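Local coordinates for protein 6-carboxyhexanoate-coa ligase (Bacillus subtilis, PDB 5FLL) that is a ligase of the 6-carboxyhexanoate--CoA ligase family, modelled with pimeloyl-AMP, pyrophosphate and magnesium ions bound, at residues N84-P89 with Q213-M218; V145-M150 with A179-R184. All blocks are in the same frame, centred on the assembly; numbering follows the deposited sequence.

Interaction 1 of 2, residues N84-P89 with Q213-M218; sequences NEVSCP and QRITAM. With WAQ (pimeloyl-AMP), chain C.
N84 pairs with I215 in a parallel bridge, its N giving to R214 O and its O taking the N-H of T216, at the edge of the large mixed sheet: 81-84 is its outermost strand on this side, and 211-215 is next in. The R214 carbonyl takes two donors. N84 N reaches R214 O at 2.7 Å from one face of the carbonyl plane, and N84 ND2 comes in from the opposite face, so one oxygen is pinched by a backbone and a side-chain donor of the same residue. ND2 also reaches Q213 OE1 at 3.0 Å, nearly straight at 171°, and in the plane of both amides; these planes are turned 37° apart. Q213 NE2 meanwhile goes to M210 O. With two acceptors, ND2 fixes the rotation of the N84 amide, on the sheet face it shares with I215, where helix 89-103 lies across both.

Beyond N84 the chain leaves the sheet and curls round the loop residues 216-218. V86 supplies the bump: CG2, wedged between its own backbone N and carbonyl carbon, fills the hollow between I215 CG2 and A217 CB, and sits 3.5 Å from A217 N. The A217 methyl fits in return, its CB pointing into the curl, against V86 CG2 and 3.8 Å from C88 C, while P89 CA rests 3.5 Å from A217 O. T216 works the other flank, where its CG2 rests against N84 O and E85 OE1.

R214 uses its side chain elsewhere: NE and NH2 grip the carboxylate of pimeloyl-AMP as a pair, with NE to OAE at 2.6 Å in the guanidinium plane, and NH1 goes to T83 OG1. Back in that loop, T216 OG1 takes the N-H of V86 at 3.1 Å and 173°.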
# COMPACT_ATOMS: atom_id res chain seq x y z
N ASN A 84 12.94 33.40 10.49
CA ASN A 84 13.28 34.63 9.76
C ASN A 84 12.06 35.16 9.03
O ASN A 84 11.59 34.56 8.06
CB ASN A 84 14.42 34.38 8.78
CG ASN A 84 15.63 33.72 9.44
OD1 ASN A 84 16.49 34.39 10.01
ND2 ASN A 84 15.69 32.38 9.38
N GLU A 85 11.56 36.28 9.51
CA GLU A 85 10.46 36.98 8.87
C GLU A 85 11.02 37.74 7.70
O GLU A 85 11.83 38.63 7.89
CB GLU A 85 9.81 37.99 9.85
CG GLU A 85 9.22 37.39 11.11
CD GLU A 85 7.95 36.61 10.85
OE1 GLU A 85 7.24 36.90 9.87
OE2 GLU A 85 7.66 35.70 11.63
N VAL A 86 10.51 37.46 6.50
CA VAL A 86 10.86 38.23 5.31
C VAL A 86 9.58 38.75 4.67
O VAL A 86 8.52 38.26 4.99
CB VAL A 86 11.67 37.37 4.30
CG1 VAL A 86 13.00 37.00 4.92
CG2 VAL A 86 10.89 36.11 3.93
N SER A 87 9.67 39.74 3.79
CA SER A 87 8.49 40.37 3.25
C SER A 87 8.13 39.88 1.86
O SER A 87 7.09 40.27 1.34
CB SER A 87 8.68 41.88 3.21
OG SER A 87 9.40 42.30 4.35
N CYS A 88 8.98 39.07 1.25
CA CYS A 88 8.67 38.54 -0.09
C CYS A 88 9.62 37.38 -0.40
O CYS A 88 10.70 37.28 0.19
CB CYS A 88 8.80 39.63 -1.17
SG CYS A 88 10.50 40.21 -1.37
N PRO A 89 9.25 36.52 -1.36
CA PRO A 89 10.06 35.40 -1.83
C PRO A 89 11.49 35.77 -2.21
O PRO A 89 12.41 35.07 -1.86
CB PRO A 89 9.30 34.91 -3.06
CG PRO A 89 7.89 35.34 -2.83
CD PRO A 89 8.02 36.68 -2.15
N GLN A 213 16.32 26.84 10.17
CA GLN A 213 16.10 28.26 9.94
C GLN A 213 14.90 28.42 9.04
O GLN A 213 14.96 28.19 7.82
CB GLN A 213 17.34 28.87 9.29
CG GLN A 213 18.57 28.90 10.21
CD GLN A 213 18.51 30.05 11.21
OE1 GLN A 213 17.90 31.07 10.92
NE2 GLN A 213 19.17 29.90 12.35
N ARG A 214 13.78 28.81 9.63
CA ARG A 214 12.57 29.00 8.87
C ARG A 214 12.61 30.35 8.19
O ARG A 214 13.18 31.32 8.71
CB ARG A 214 11.37 28.93 9.80
CG ARG A 214 11.26 27.61 10.52
CD ARG A 214 10.18 27.63 11.57
NE ARG A 214 8.86 27.47 10.99
CZ ARG A 214 7.90 28.38 11.08
NH1 ARG A 214 8.09 29.50 11.72
NH2 ARG A 214 6.72 28.13 10.54
N ILE A 215 11.99 30.39 7.02
CA ILE A 215 11.99 31.58 6.19
C ILE A 215 10.55 31.69 5.68
O ILE A 215 10.03 30.77 5.02
CB ILE A 215 12.98 31.43 5.00
CG1 ILE A 215 14.40 31.07 5.51
CG2 ILE A 215 13.02 32.70 4.19
CD1 ILE A 215 15.42 30.81 4.42
N THR A 216 9.88 32.77 6.05
CA THR A 216 8.42 32.79 6.00
C THR A 216 7.84 32.98 4.60
O THR A 216 6.63 32.80 4.42
CB THR A 216 7.85 33.90 6.88
OG1 THR A 216 8.45 35.12 6.47
CG2 THR A 216 8.14 33.61 8.35
N ALA A 217 8.67 33.38 3.64
CA ALA A 217 8.25 33.46 2.25
C ALA A 217 9.36 32.99 1.34
O ALA A 217 10.35 33.67 1.21
CB ALA A 217 7.85 34.87 1.89
N MET A 218 9.15 31.84 0.69
CA MET A 218 10.15 31.26 -0.22
C MET A 218 9.63 31.13 -1.66
O MET A 218 10.40 30.87 -2.57
CB MET A 218 10.59 29.90 0.30
CG MET A 218 11.44 29.96 1.57
SD MET A 218 13.09 30.60 1.17
CE MET A 218 13.84 29.07 0.67
N1 WAQ C . 12.06 12.52 1.81
C2 WAQ C . 12.68 13.20 0.76
N3 WAQ C . 12.05 14.30 0.20
C4 WAQ C . 10.84 14.66 0.68
C5 WAQ C . 10.26 14.01 1.70
C6 WAQ C . 10.87 12.94 2.24
N6 WAQ C . 10.24 12.31 3.22
N7 WAQ C . 9.10 14.61 1.97
C8 WAQ C . 8.94 15.62 1.13
N9 WAQ C . 10.03 15.66 0.34
C1' WAQ C . 10.31 16.57 -0.78
C2' WAQ C . 9.38 16.19 -1.91
O2' WAQ C . 9.96 16.52 -3.14
C3' WAQ C . 8.20 17.13 -1.67
O3' WAQ C . 7.41 17.27 -2.85
C4' WAQ C . 8.94 18.39 -1.36
O4' WAQ C . 10.05 17.95 -0.53
C5' WAQ C . 8.07 19.30 -0.50
O5' WAQ C . 7.40 18.48 0.36
OAB WAQ C . 6.67 26.08 8.53
OAC WAQ C . 5.62 21.13 3.64
OAD WAQ C . 5.16 19.76 0.60
OAE WAQ C . 8.51 25.25 9.60
OAH WAQ C . 5.95 18.07 2.45
CAK WAQ C . 8.67 23.64 5.39
CAL WAQ C . 8.24 24.74 6.41
CAM WAQ C . 7.46 22.98 4.76
CAN WAQ C . 7.65 24.12 7.65
CAO WAQ C . 7.87 22.16 3.54
OAU WAQ C . 7.18 20.33 2.12
CAW WAQ C . 7.62 25.26 8.67
CAX WAQ C . 6.76 21.14 3.14
PBG WAQ C . 6.38 19.12 1.47

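Interaction 2 of 2, residues V145-M150 with A179-R184; sequences VRVSRM and ASKVSR. With WAQ (pimeloyl-AMP), chain C; PPV (pyrophosphate), chain D.
K181 spans this buried contact, running from helix 170-184 across to the loop that leads into strand 150-151. With CG anti to the backbone N (chi1 168°) and every later torsion also extended, the side chain is a straight rod. Its CD touches V147 CG1 at 3.8 Å and, roughly at right angles to that, M150 CB at 4.0 Å. At the end of the rod NZ meets S148 O at 2.7 Å, almost in line with the carbonyl bond; Q248 O and L245 O also accept from it. Three backbone oxygens therefore surround the buried ammonium, which probably helps to offset its charge.

Strand 150-151 is an outer strand of the small parallel sheet, beside 250-252, and M150 and K181 both touch I250 there. V147 backbone atoms hold the adenine: N-H goes to N1 of pimeloyl-AMP at 2.8 Å and O takes N6 at 2.9 Å, so the loop reads the Watson-Crick edge of the base. The V147 and K181 side chains run antiparallel past each other, CG1 against CD and CE, while V147 CG2 touches both N1 and V182 CG2, the latter at 3.9 Å.

V182, one residue along the helix, contributes just that methyl. On the loop's ligand side, the R146 guanidinium has adenine N7 over the centre of one face, 3.1 Å above its plane, and its NH1 and NH2 bind pyrophosphate O11 and O21.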
# COMPACT_ATOMS: atom_id res chain seq x y z
N VAL A 145 15.05 10.71 -3.58
CA VAL A 145 15.34 9.88 -2.43
C VAL A 145 14.33 10.24 -1.36
O VAL A 145 14.18 11.39 -1.01
CB VAL A 145 16.76 10.17 -1.89
CG1 VAL A 145 16.99 9.47 -0.56
CG2 VAL A 145 17.82 9.74 -2.89
N ARG A 146 13.62 9.25 -0.86
CA ARG A 146 12.57 9.46 0.11
C ARG A 146 13.05 9.03 1.49
O ARG A 146 13.22 7.86 1.77
CB ARG A 146 11.31 8.70 -0.29
CG ARG A 146 10.07 9.18 0.45
CD ARG A 146 9.49 10.48 -0.10
NE ARG A 146 8.45 11.01 0.81
CZ ARG A 146 7.65 12.06 0.57
NH1 ARG A 146 7.74 12.76 -0.54
NH2 ARG A 146 6.73 12.40 1.48
N VAL A 147 13.29 10.02 2.33
CA VAL A 147 13.67 9.79 3.70
C VAL A 147 12.45 9.24 4.38
O VAL A 147 11.38 9.83 4.29
CB VAL A 147 14.04 11.11 4.39
CG1 VAL A 147 14.46 10.86 5.83
CG2 VAL A 147 15.11 11.86 3.63
N SER A 148 12.58 8.14 5.09
CA SER A 148 11.45 7.67 5.85
C SER A 148 11.85 7.09 7.23
O SER A 148 12.98 7.25 7.67
CB SER A 148 10.61 6.71 5.02
OG SER A 148 11.26 5.51 4.91
N ARG A 149 10.88 6.51 7.92
CA ARG A 149 11.05 5.95 9.25
C ARG A 149 11.49 6.97 10.25
O ARG A 149 12.27 6.65 11.14
CB ARG A 149 12.00 4.82 9.20
CG ARG A 149 11.54 3.76 8.24
CD ARG A 149 12.54 2.62 8.19
NE ARG A 149 11.96 1.41 7.63
CZ ARG A 149 12.50 0.20 7.79
NH1 ARG A 149 13.64 0.06 8.48
NH2 ARG A 149 11.87 -0.85 7.30
N MET A 150 11.00 8.21 10.11
CA MET A 150 11.13 9.19 11.17
C MET A 150 9.74 9.69 11.57
O MET A 150 8.83 9.75 10.74
CB MET A 150 11.98 10.35 10.71
CG MET A 150 11.35 11.24 9.62
SD MET A 150 11.41 10.43 8.03
CE MET A 150 11.12 11.81 6.96
N ALA A 179 14.04 17.26 8.76
CA ALA A 179 15.27 18.07 8.79
C ALA A 179 16.21 17.57 9.85
O ALA A 179 17.42 17.61 9.67
CB ALA A 179 14.96 19.53 9.03
N SER A 180 15.67 17.17 10.99
CA SER A 180 16.50 16.74 12.10
C SER A 180 17.19 15.41 11.83
O SER A 180 18.40 15.25 12.09
CB SER A 180 15.71 16.67 13.39
OG SER A 180 15.10 17.93 13.67
N LYS A 181 16.44 14.44 11.31
CA LYS A 181 17.05 13.17 10.89
C LYS A 181 18.12 13.41 9.85
O LYS A 181 19.19 12.82 9.92
CB LYS A 181 16.03 12.20 10.31
CG LYS A 181 16.70 11.01 9.60
CD LYS A 181 15.73 9.88 9.27
CE LYS A 181 16.41 8.83 8.40
NZ LYS A 181 15.62 7.60 8.12
N VAL A 182 17.83 14.29 8.89
CA VAL A 182 18.72 14.47 7.76
C VAL A 182 20.01 15.18 8.17
O VAL A 182 21.12 14.72 7.79
CB VAL A 182 18.03 15.22 6.60
CG1 VAL A 182 19.03 15.70 5.57
CG2 VAL A 182 16.97 14.32 5.96
N SER A 183 19.89 16.23 8.98
CA SER A 183 21.09 17.01 9.42
C SER A 183 22.06 16.21 10.28
O SER A 183 23.26 16.50 10.33
CB SER A 183 20.66 18.28 10.17
OG SER A 183 21.77 18.99 10.66
N ARG A 184 21.51 15.24 11.01
CA ARG A 184 22.30 14.37 11.86
C ARG A 184 23.29 13.56 11.02
O ARG A 184 24.32 13.12 11.50
CB ARG A 184 21.32 13.42 12.56
CG ARG A 184 21.91 12.39 13.50
CD ARG A 184 20.88 11.30 13.82
NE ARG A 184 21.51 10.09 14.37
CZ ARG A 184 22.07 10.06 15.56
NH1 ARG A 184 22.05 11.15 16.30
NH2 ARG A 184 22.68 8.96 15.99
N1 WAQ C . 12.06 12.52 1.81
C2 WAQ C . 12.68 13.20 0.76
N3 WAQ C . 12.05 14.30 0.20
C4 WAQ C . 10.84 14.66 0.68
C5 WAQ C . 10.26 14.01 1.70
C6 WAQ C . 10.87 12.94 2.24
N6 WAQ C . 10.24 12.31 3.22
N7 WAQ C . 9.10 14.61 1.97
C8 WAQ C . 8.94 15.62 1.13
N9 WAQ C . 10.03 15.66 0.34
C1' WAQ C . 10.31 16.57 -0.78
C2' WAQ C . 9.38 16.19 -1.91
O2' WAQ C . 9.96 16.52 -3.14
C3' WAQ C . 8.20 17.13 -1.67
O3' WAQ C . 7.41 17.27 -2.85
C4' WAQ C . 8.94 18.39 -1.36
O4' WAQ C . 10.05 17.95 -0.53
C5' WAQ C . 8.07 19.30 -0.50
O5' WAQ C . 7.40 18.48 0.36
OAB WAQ C . 6.67 26.08 8.53
OAC WAQ C . 5.62 21.13 3.64
OAD WAQ C . 5.16 19.76 0.60
OAE WAQ C . 8.51 25.25 9.60
OAH WAQ C . 5.95 18.07 2.45
CAK WAQ C . 8.67 23.64 5.39
CAL WAQ C . 8.24 24.74 6.41
CAM WAQ C . 7.46 22.98 4.76
CAN WAQ C . 7.65 24.12 7.65
CAO WAQ C . 7.87 22.16 3.54
OAU WAQ C . 7.18 20.33 2.12
CAW WAQ C . 7.62 25.26 8.67
CAX WAQ C . 6.76 21.14 3.14
PBG WAQ C . 6.38 19.12 1.47
O11 PPV D . 5.34 14.51 -0.90
P1 PPV D . 5.08 15.62 0.08
O21 PPV D . 5.72 15.45 1.42
O31 PPV D . 5.19 17.04 -0.49
OPP PPV D . 3.50 15.41 0.47
P2 PPV D . 2.68 16.47 1.38
O12 PPV D . 3.43 16.62 2.68
O22 PPV D . 1.32 15.82 1.58
O32 PPV D . 2.71 17.75 0.56

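How the interactions relate
Interactions 1 and 2 hold different elements, and their centres lie 23 Å apart, but pimeloyl-AMP runs between them: R214 of interaction 1 takes its carboxylate, while V147 of interaction 2 takes its adenine. Interaction 1 sits toward the periphery, partly buried, where an edge strand and the loop after its neighbour are joined mainly by hydrogen bonds from backbone and side-chain amides. Interaction 2 is near the middle of the chain, wholly buried, and sets a helix against an irregular loop; methyl and methylene packing dominates there, and its single bridging hydrogen bond comes from a lysine ammonium. Pyrophosphate is bound directly by 145-150 and by neither segment of interaction 1.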